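Local coordinates for putative iron-regulated protein A (Parabacteroides distasonis ATCC 8503, PDB 4ECG) that is a calcium-binding imelysin-like protein of the M75 peptidase family, probably iron-regulated and a putative metalloendopeptidase whose function is not established, at residues A25-D30 against K320-T325; T56-A61 against E182-D187; N60-F65 against A75-A80. One frame throughout, in Å; residues are numbered along the deposited sequence.

All three contacts use helix 29-68, but at different places along it. Contacts 2 and 3 lie on the far half, their centres 10 Å apart; they share Asn60 and Ala61, and Tyr58 CA of contact 2 packs on Ala80 CB of contact 3 at 3.7 Å. Contact 1, at the start of the helix, lies across the chain's centre, 42 Å from contact 2 and 47 Å from contact 3 between centres. It closes the long loop of chain in which the other two are nested. Contact 2 comes nearest the calcium region: the side chain of Met184 is about 8 Å from that of Asp109, a calcium ligand. Contacts 1 and 3 lie away from the annotated sites.

Contact 1 (A25-D30 against K320-T325)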
loop_
_atom_site.group_PDB
_atom_site.type_symbol
_atom_site.label_atom_id
_atom_site.label_comp_id
_atom_site.label_asym_id
_atom_site.label_seq_id
_atom_site.Cartn_x
_atom_site.Cartn_y
_atom_site.Cartn_z
ATOM N N ALA A 25 -4.822 33.190 8.256
ATOM C CA ALA A 25 -4.209 32.413 9.343
ATOM C C ALA A 25 -3.146 31.506 8.711
ATOM O O ALA A 25 -3.410 30.867 7.712
ATOM C CB ALA A 25 -5.248 31.574 10.078
ATOM N N LYS A 26 -1.941 31.511 9.261
ATOM C CA LYS A 26 -0.919 30.564 8.902
ATOM C C LYS A 26 -0.505 29.787 10.142
ATOM O O LYS A 26 -0.325 30.355 11.189
ATOM C CB LYS A 26 0.275 31.273 8.267
ATOM C CG LYS A 26 -0.111 32.092 7.038
ATOM C CD LYS A 26 0.998 32.179 5.988
ATOM C CE LYS A 26 0.989 33.537 5.271
ATOM N NZ LYS A 26 1.740 33.504 3.984
ATOM N N PRO A 27 -0.356 28.465 10.024
ATOM C CA PRO A 27 0.002 27.706 11.212
ATOM C C PRO A 27 1.420 27.991 11.711
ATOM O O PRO A 27 2.312 28.279 10.927
ATOM C CB PRO A 27 -0.127 26.253 10.751
ATOM C CG PRO A 27 0.036 26.275 9.275
ATOM C CD PRO A 27 -0.451 27.615 8.819
ATOM N N THR A 28 1.593 27.896 13.020
ATOM C CA THR A 28 2.863 28.112 13.664
ATOM C C THR A 28 3.655 26.831 13.529
ATOM O O THR A 28 3.122 25.757 13.127
ATOM C CB THR A 28 2.691 28.442 15.170
ATOM O OG1 THR A 28 1.988 27.380 15.811
ATOM C CG2 THR A 28 1.901 29.697 15.369
ATOM N N GLU A 29 4.933 26.943 13.879
ATOM C CA GLU A 29 5.815 25.789 13.866
ATOM C C GLU A 29 5.422 24.752 14.900
ATOM O O GLU A 29 5.426 23.568 14.564
ATOM C CB GLU A 29 7.286 26.191 13.987
ATOM C CG GLU A 29 7.751 26.832 12.684
ATOM C CD GLU A 29 9.231 27.089 12.621
ATOM O OE1 GLU A 29 9.989 26.182 12.997
ATOM O OE2 GLU A 29 9.609 28.190 12.173
ATOM N N ASP A 30 5.060 25.192 16.112
ATOM C CA ASP A 30 4.612 24.273 17.158
ATOM C C ASP A 30 3.362 23.530 16.668
ATOM O O ASP A 30 3.188 22.317 16.960
ATOM C CB ASP A 30 4.358 24.954 18.521
ATOM C CG ASP A 30 5.677 25.418 19.246
ATOM O OD1 ASP A 30 6.763 24.835 19.030
ATOM O OD2 ASP A 30 5.626 26.368 20.060
ATOM N N LYS A 320 -8.208 23.496 7.148
ATOM C CA LYS A 320 -9.439 24.219 7.486
ATOM C C LYS A 320 -9.126 25.663 7.899
ATOM O O LYS A 320 -9.715 26.618 7.367
ATOM C CB LYS A 320 -10.202 23.476 8.596
ATOM C CG LYS A 320 -11.659 23.890 8.797
ATOM C CD LYS A 320 -12.380 22.974 9.783
ATOM C CE LYS A 320 -13.593 23.665 10.396
ATOM N NZ LYS A 320 -14.470 22.681 11.095
HETATM N N MSE A 321 -8.175 25.803 8.823
HETATM C CA MSE A 321 -7.678 27.096 9.309
HETATM C C MSE A 321 -7.173 27.993 8.165
HETATM O O MSE A 321 -7.450 29.184 8.157
HETATM C CB MSE A 321 -6.567 26.838 10.358
HETATM C CG MSE A 321 -5.905 28.077 11.054
HETATM SE SE MSE A 321 -4.000 27.748 11.571
HETATM C CE MSE A 321 -4.379 26.129 12.676
ATOM N N ILE A 322 -6.434 27.427 7.206
ATOM C CA ILE A 322 -5.835 28.179 6.073
ATOM C C ILE A 322 -6.904 28.548 5.032
ATOM O O ILE A 322 -7.002 29.710 4.594
ATOM C CB ILE A 322 -4.655 27.407 5.405
ATOM C CG1 ILE A 322 -3.508 27.162 6.392
ATOM C CG2 ILE A 322 -4.031 28.213 4.279
ATOM C CD1 ILE A 322 -2.514 26.110 5.965
ATOM N N ASN A 323 -7.748 27.578 4.677
ATOM C CA ASN A 323 -8.831 27.805 3.701
ATOM C C ASN A 323 -9.981 26.819 3.864
ATOM O O ASN A 323 -9.892 25.707 3.352
ATOM C CB ASN A 323 -8.235 27.709 2.309
ATOM C CG ASN A 323 -9.193 28.130 1.239
ATOM O OD1 ASN A 323 -10.344 27.688 1.228
ATOM N ND2 ASN A 323 -8.740 28.994 0.327
ATOM N N PRO A 324 -11.069 27.200 4.584
ATOM C CA PRO A 324 -12.191 26.222 4.814
ATOM C C PRO A 324 -12.738 25.528 3.560
ATOM O O PRO A 324 -13.123 24.364 3.641
ATOM C CB PRO A 324 -13.270 27.066 5.470
ATOM C CG PRO A 324 -12.540 28.194 6.125
ATOM C CD PRO A 324 -11.312 28.467 5.280
ATOM N N THR A 325 -12.737 26.219 2.420
ATOM C CA THR A 325 -13.283 25.701 1.177
ATOM C C THR A 325 -12.390 24.577 0.635
ATOM O O THR A 325 -12.873 23.544 0.236
ATOM C CB THR A 325 -13.471 26.826 0.127
ATOM O OG1 THR A 325 -14.270 27.867 0.694
ATOM C CG2 THR A 325 -14.173 26.331 -1.129
HETATM O O HOH W 1 -4.503 31.534 5.241
#
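Ala25 O and Ile322 O are bridged by one water, which donates both its protons, to Ala25 O at 2.8 Å and to Ile322 O at 3.2 Å. The water thus joins the extended lead-in to helix 29-68 with the C-terminal turn of helix 315-322, at the surface of this helical protein. Ser23, just ahead in the chain, strengthens the join: its OG is hydrogen-bonded to Met321 O and to Ala25 N. The rest is apolar. Ala25 CB points at the helix and rests against Met321 CG (3.7 Å), close to the carbonyl oxygen of the same residue. Met321, modelled as selenomethionine, extends alongside the loop, its SE 4.0 Å from Pro27 CA. Ile322 keeps CG1 beside its backbone N, and from there CD1 meets the Pro27 ring at CD (3.8 Å), the two side chains crossing at about a right angle. Helix 315-322 ends at Asn323, which is also the N-cap of helix 324-343. Its ND2 is hydrogen-bonded to Pro20 O and Asp22 OD1, and its OD1 accepts from Leu326 N and, in a weak, bent capping bond, from Thr325 N (3.1 Å, 123° at the hydrogen).

Contact 2 (T56-A61 against E182-D187); sequences TAYKNA and ERMLSD
Lys59 chi1 (153°) sets CG against Leu185 CD2 (3.9 Å), the two side chains crossing at about a right angle, and the bend at chi2 (82°) then turns the rest of the chain toward Glu182. Farther out, Lys59 NZ comes to 3.4 Å from Glu182 CG, while its salt bridge to Glu182 OE2 is long at 3.7 Å; Asp63 OD1, one turn on in the same helix, is the firmer partner of this ammonium. The other branch of Leu185, CD1, touches Thr56 OG1 (3.5 Å), a hydroxyl hydrogen-bonded to Leu52 O. On the buried side, Met184, modelled as selenomethionine, bends at its end so that CE meets Tyr58 CE2 at 3.7 Å. Its SE sits 5.1 Å from the Tyr58 ring centroid, 57° off the ring normal, an oblique Met-aromatic contact. Tyr58 OH is hydrogen-bonded to Ser181 OG, which fixes the outer end of the ring, and helix 147-155 covers the pair through Ala151. With this pair inside, Leu185 in the middle and the charges at the rim, helices 29-68 and 171-196 pack nearly antiparallel, segment axes 9.5 Å apart, in the largely helical imelysin-like fold.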
loop_
_atom_site.group_PDB
_atom_site.type_symbol
_atom_site.label_atom_id
_atom_site.label_comp_id
_atom_site.label_asym_id
_atom_site.label_seq_id
_atom_site.Cartn_x
_atom_site.Cartn_y
_atom_site.Cartn_z
ATOM N N THR A 56 2.797 -11.817 11.952
ATOM C CA THR A 56 3.074 -12.929 12.837
ATOM C C THR A 56 1.913 -13.935 12.850
ATOM O O THR A 56 2.160 -15.118 12.769
ATOM C CB THR A 56 3.452 -12.423 14.250
ATOM O OG1 THR A 56 4.526 -11.445 14.139
ATOM C CG2 THR A 56 3.846 -13.636 15.245
ATOM N N ALA A 57 0.654 -13.504 12.867
ATOM C CA ALA A 57 -0.470 -14.484 12.778
ATOM C C ALA A 57 -0.452 -15.183 11.418
ATOM O O ALA A 57 -0.653 -16.424 11.307
ATOM C CB ALA A 57 -1.812 -13.833 12.999
ATOM N N TYR A 58 -0.169 -14.412 10.376
ATOM C CA TYR A 58 -0.115 -14.995 9.053
ATOM C C TYR A 58 0.967 -16.094 8.927
ATOM O O TYR A 58 0.680 -17.161 8.400
ATOM C CB TYR A 58 0.049 -13.945 7.991
ATOM C CG TYR A 58 0.462 -14.545 6.674
ATOM C CD1 TYR A 58 -0.457 -15.076 5.787
ATOM C CD2 TYR A 58 1.794 -14.546 6.298
ATOM C CE1 TYR A 58 -0.030 -15.642 4.561
ATOM C CE2 TYR A 58 2.218 -15.059 5.084
ATOM C CZ TYR A 58 1.324 -15.621 4.234
ATOM O OH TYR A 58 1.856 -16.164 3.131
ATOM N N LYS A 59 2.182 -15.861 9.428
ATOM C CA LYS A 59 3.273 -16.840 9.306
ATOM C C LYS A 59 2.934 -18.089 10.157
ATOM O O LYS A 59 3.110 -19.205 9.682
ATOM C CB LYS A 59 4.637 -16.181 9.623
ATOM C CG LYS A 59 5.761 -17.045 10.156
ATOM C CD LYS A 59 6.465 -17.764 9.016
ATOM C CE LYS A 59 7.541 -18.708 9.548
ATOM N NZ LYS A 59 7.797 -19.736 8.504
ATOM N N ASN A 60 2.383 -17.900 11.361
ATOM C CA ASN A 60 1.919 -19.021 12.198
ATOM C C ASN A 60 0.819 -19.820 11.509
ATOM O O ASN A 60 0.860 -21.037 11.558
ATOM C CB ASN A 60 1.480 -18.587 13.617
ATOM C CG ASN A 60 2.646 -18.066 14.452
ATOM O OD1 ASN A 60 3.757 -18.547 14.313
ATOM N ND2 ASN A 60 2.407 -17.056 15.269
ATOM N N ALA A 61 -0.093 -19.156 10.812
ATOM C CA ALA A 61 -1.168 -19.870 10.111
ATOM C C ALA A 61 -0.629 -20.625 8.897
ATOM O O ALA A 61 -1.016 -21.739 8.656
ATOM C CB ALA A 61 -2.274 -18.912 9.683
ATOM N N GLU A 182 8.434 -16.496 5.728
ATOM C CA GLU A 182 9.519 -16.085 6.672
ATOM C C GLU A 182 10.015 -14.699 6.304
ATOM O O GLU A 182 10.259 -13.862 7.139
ATOM C CB GLU A 182 10.747 -17.009 6.611
ATOM C CG GLU A 182 10.696 -18.191 7.557
ATOM C CD GLU A 182 11.708 -19.327 7.254
ATOM O OE1 GLU A 182 12.907 -19.061 6.914
ATOM O OE2 GLU A 182 11.266 -20.488 7.399
ATOM N N ARG A 183 10.214 -14.492 5.020
ATOM C CA ARG A 183 10.797 -13.273 4.567
ATOM C C ARG A 183 9.746 -12.132 4.626
ATOM O O ARG A 183 10.108 -10.994 4.915
ATOM C CB ARG A 183 11.394 -13.462 3.164
ATOM C CG ARG A 183 11.931 -12.162 2.555
ATOM C CD ARG A 183 13.031 -11.601 3.453
ATOM N NE ARG A 183 13.789 -10.496 2.876
ATOM C CZ ARG A 183 14.917 -10.622 2.155
ATOM N NH1 ARG A 183 15.428 -11.777 1.857
ATOM N NH2 ARG A 183 15.536 -9.555 1.703
HETATM N N MSE A 184 8.464 -12.432 4.388
HETATM C CA MSE A 184 7.441 -11.411 4.559
HETATM C C MSE A 184 7.496 -10.890 6.024
HETATM O O MSE A 184 7.501 -9.679 6.223
HETATM C CB MSE A 184 6.029 -11.887 4.175
HETATM C CG MSE A 184 5.778 -11.979 2.685
HETATM SE SE MSE A 184 4.290 -13.084 2.162
HETATM C CE MSE A 184 3.002 -12.068 3.125
ATOM N N LEU A 185 7.582 -11.807 6.999
ATOM C CA LEU A 185 7.644 -11.474 8.448
ATOM C C LEU A 185 8.878 -10.670 8.774
ATOM O O LEU A 185 8.820 -9.677 9.462
ATOM C CB LEU A 185 7.604 -12.745 9.351
ATOM C CG LEU A 185 7.631 -12.526 10.865
ATOM C CD1 LEU A 185 6.561 -11.517 11.298
ATOM C CD2 LEU A 185 7.563 -13.857 11.622
ATOM N N SER A 186 9.996 -11.107 8.253
ATOM C CA SER A 186 11.275 -10.468 8.514
ATOM C C SER A 186 11.253 -8.986 8.015
ATOM O O SER A 186 11.713 -8.078 8.727
ATOM C CB SER A 186 12.362 -11.274 7.794
ATOM O OG SER A 186 13.576 -10.646 7.942
ATOM N N ASP A 187 10.725 -8.765 6.803
ATOM C CA ASP A 187 10.660 -7.436 6.194
ATOM C C ASP A 187 9.743 -6.552 7.048
ATOM O O ASP A 187 10.069 -5.418 7.338
ATOM C CB ASP A 187 10.177 -7.485 4.727
ATOM C CG ASP A 187 11.240 -8.063 3.731
ATOM O OD1 ASP A 187 12.447 -8.139 4.097
ATOM O OD2 ASP A 187 10.859 -8.415 2.547
#

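Contact 3 (N60-F65 against A75-A80); sequences NAVDKF and ADACDA
Ala61 and Ala77 are turned toward each other across two nearly antiparallel helices, and each methyl lands on the other's backbone rather than squarely on the opposing methyl. Ala61 CB is 3.9 Å from Ala77 CA, whereas the two CB atoms are 4.4 Å apart. The same Ala61 methyl also meets Ala80 CB at 4.2 Å and lies beside the carbonyl oxygen of Asp76, so that it rests among three residues on adjacent turns of helix 71-89. In return, Ala77 CB lies over the peptide link between Ala61 and Val62, 4.1 Å from Val62 N. The deeper side is closed by Val62. Its CG2 branch stands opposite the residue's own carbonyl carbon and beside its backbone N (chi1 159° for CG1), and from there it reaches Ala77 CB at 4.2 Å. Val62 also touches Ser181 of helix 171-196, so one side chain packs on both neighbouring helices.

The backbone oxygens near this interface are already used within their helices: Asp76 O accepts from Ala80 N, and Ala61 O from Phe65 N. Phe65 starts toward segment 75-80, but its ring leads away from it, to Leu74 earlier in helix 71-89 and to Leu174 of helix 171-196. On the outer side, Lys64 and Asp76 carry opposite charges that do not touch, Lys64 NZ standing 5.1 Å from Asp76 OD2; any attraction between them is probably modest.

Small side chains in the middle let the axes approach to 8.3 Å, at 160° between their directions, with Ala61 CA and Ala77 CA 4.9 Å apart. Only two residues separate helix 29-68 from helix 71-89, and this close packing of alanines is that of an antiparallel helical hairpin, a building block of the largely helical imelysin-like fold.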
loop_
_atom_site.group_PDB
_atom_site.type_symbol
_atom_site.label_atom_id
_atom_site.label_comp_id
_atom_site.label_asym_id
_atom_site.label_seq_id
_atom_site.Cartn_x
_atom_site.Cartn_y
_atom_site.Cartn_z
ATOM N N ASN A 60 2.383 -17.900 11.361
ATOM C CA ASN A 60 1.919 -19.021 12.198
ATOM C C ASN A 60 0.819 -19.820 11.509
ATOM O O ASN A 60 0.860 -21.037 11.558
ATOM C CB ASN A 60 1.480 -18.587 13.617
ATOM C CG ASN A 60 2.646 -18.066 14.452
ATOM O OD1 ASN A 60 3.757 -18.547 14.313
ATOM N ND2 ASN A 60 2.407 -17.056 15.269
ATOM N N ALA A 61 -0.093 -19.156 10.812
ATOM C CA ALA A 61 -1.168 -19.870 10.111
ATOM C C ALA A 61 -0.629 -20.625 8.897
ATOM O O ALA A 61 -1.016 -21.739 8.656
ATOM C CB ALA A 61 -2.274 -18.912 9.683
ATOM N N VAL A 62 0.252 -20.005 8.117
ATOM C CA VAL A 62 0.930 -20.689 7.013
ATOM C C VAL A 62 1.710 -21.922 7.548
ATOM O O VAL A 62 1.648 -22.991 6.998
ATOM C CB VAL A 62 1.886 -19.718 6.271
ATOM C CG1 VAL A 62 2.939 -20.504 5.500
ATOM C CG2 VAL A 62 1.112 -18.799 5.346
ATOM N N ASP A 63 2.420 -21.760 8.638
ATOM C CA ASP A 63 3.181 -22.884 9.230
ATOM C C ASP A 63 2.300 -24.045 9.625
ATOM O O ASP A 63 2.665 -25.204 9.459
ATOM C CB ASP A 63 3.900 -22.455 10.497
ATOM C CG ASP A 63 5.237 -21.724 10.220
ATOM O OD1 ASP A 63 5.680 -21.706 9.038
ATOM O OD2 ASP A 63 5.826 -21.190 11.213
ATOM N N LYS A 64 1.159 -23.732 10.224
ATOM C CA LYS A 64 0.235 -24.753 10.700
ATOM C C LYS A 64 -0.331 -25.515 9.483
ATOM O O LYS A 64 -0.408 -26.747 9.478
ATOM C CB LYS A 64 -0.840 -24.069 11.536
ATOM C CG LYS A 64 -2.074 -24.870 11.841
ATOM C CD LYS A 64 -3.064 -24.006 12.661
ATOM C CE LYS A 64 -4.147 -24.864 13.320
ATOM N NZ LYS A 64 -4.967 -24.120 14.286
ATOM N N PHE A 65 -0.704 -24.785 8.433
ATOM C CA PHE A 65 -1.037 -25.449 7.170
ATOM C C PHE A 65 0.100 -26.295 6.574
ATOM O O PHE A 65 -0.118 -27.447 6.179
ATOM C CB PHE A 65 -1.456 -24.460 6.094
ATOM C CG PHE A 65 -1.552 -25.082 4.730
ATOM C CD1 PHE A 65 -2.479 -26.053 4.471
ATOM C CD2 PHE A 65 -0.704 -24.711 3.712
ATOM C CE1 PHE A 65 -2.551 -26.690 3.226
ATOM C CE2 PHE A 65 -0.798 -25.293 2.458
ATOM C CZ PHE A 65 -1.728 -26.282 2.207
ATOM N N ALA A 75 -7.620 -22.452 4.452
ATOM C CA ALA A 75 -8.620 -21.360 4.514
ATOM C C ALA A 75 -8.200 -20.311 5.527
ATOM O O ALA A 75 -8.304 -19.096 5.224
ATOM C CB ALA A 75 -10.043 -21.889 4.829
ATOM N N ASP A 76 -7.706 -20.758 6.705
ATOM C CA ASP A 76 -7.223 -19.815 7.770
ATOM C C ASP A 76 -5.968 -19.025 7.332
ATOM O O ASP A 76 -5.838 -17.828 7.641
ATOM C CB ASP A 76 -6.908 -20.518 9.099
ATOM C CG ASP A 76 -8.170 -20.980 9.887
ATOM O OD1 ASP A 76 -9.322 -20.656 9.489
ATOM O OD2 ASP A 76 -7.982 -21.663 10.931
ATOM N N ALA A 77 -5.072 -19.688 6.608
ATOM C CA ALA A 77 -3.882 -19.021 6.077
ATOM C C ALA A 77 -4.286 -17.958 5.055
ATOM O O ALA A 77 -3.785 -16.823 5.077
ATOM C CB ALA A 77 -2.929 -20.016 5.467
ATOM N N CYS A 78 -5.260 -18.301 4.221
ATOM C CA CYS A 78 -5.791 -17.363 3.229
ATOM C C CYS A 78 -6.437 -16.144 3.857
ATOM O O CYS A 78 -6.236 -15.016 3.395
ATOM C CB CYS A 78 -6.784 -18.079 2.297
ATOM S SG CYS A 78 -6.067 -19.272 1.120
ATOM N N ASP A 79 -7.243 -16.351 4.895
ATOM C CA ASP A 79 -7.857 -15.246 5.639
ATOM C C ASP A 79 -6.742 -14.362 6.231
ATOM O O ASP A 79 -6.780 -13.120 6.135
ATOM C CB ASP A 79 -8.732 -15.756 6.803
ATOM C CG ASP A 79 -10.063 -16.462 6.343
ATOM O OD1 ASP A 79 -10.399 -16.372 5.146
ATOM O OD2 ASP A 79 -10.775 -17.079 7.214
ATOM N N ALA A 80 -5.765 -14.998 6.866
ATOM C CA ALA A 80 -4.663 -14.274 7.500
ATOM C C ALA A 80 -3.857 -13.441 6.447
ATOM O O ALA A 80 -3.419 -12.340 6.722
ATOM C CB ALA A 80 -3.775 -15.237 8.309
#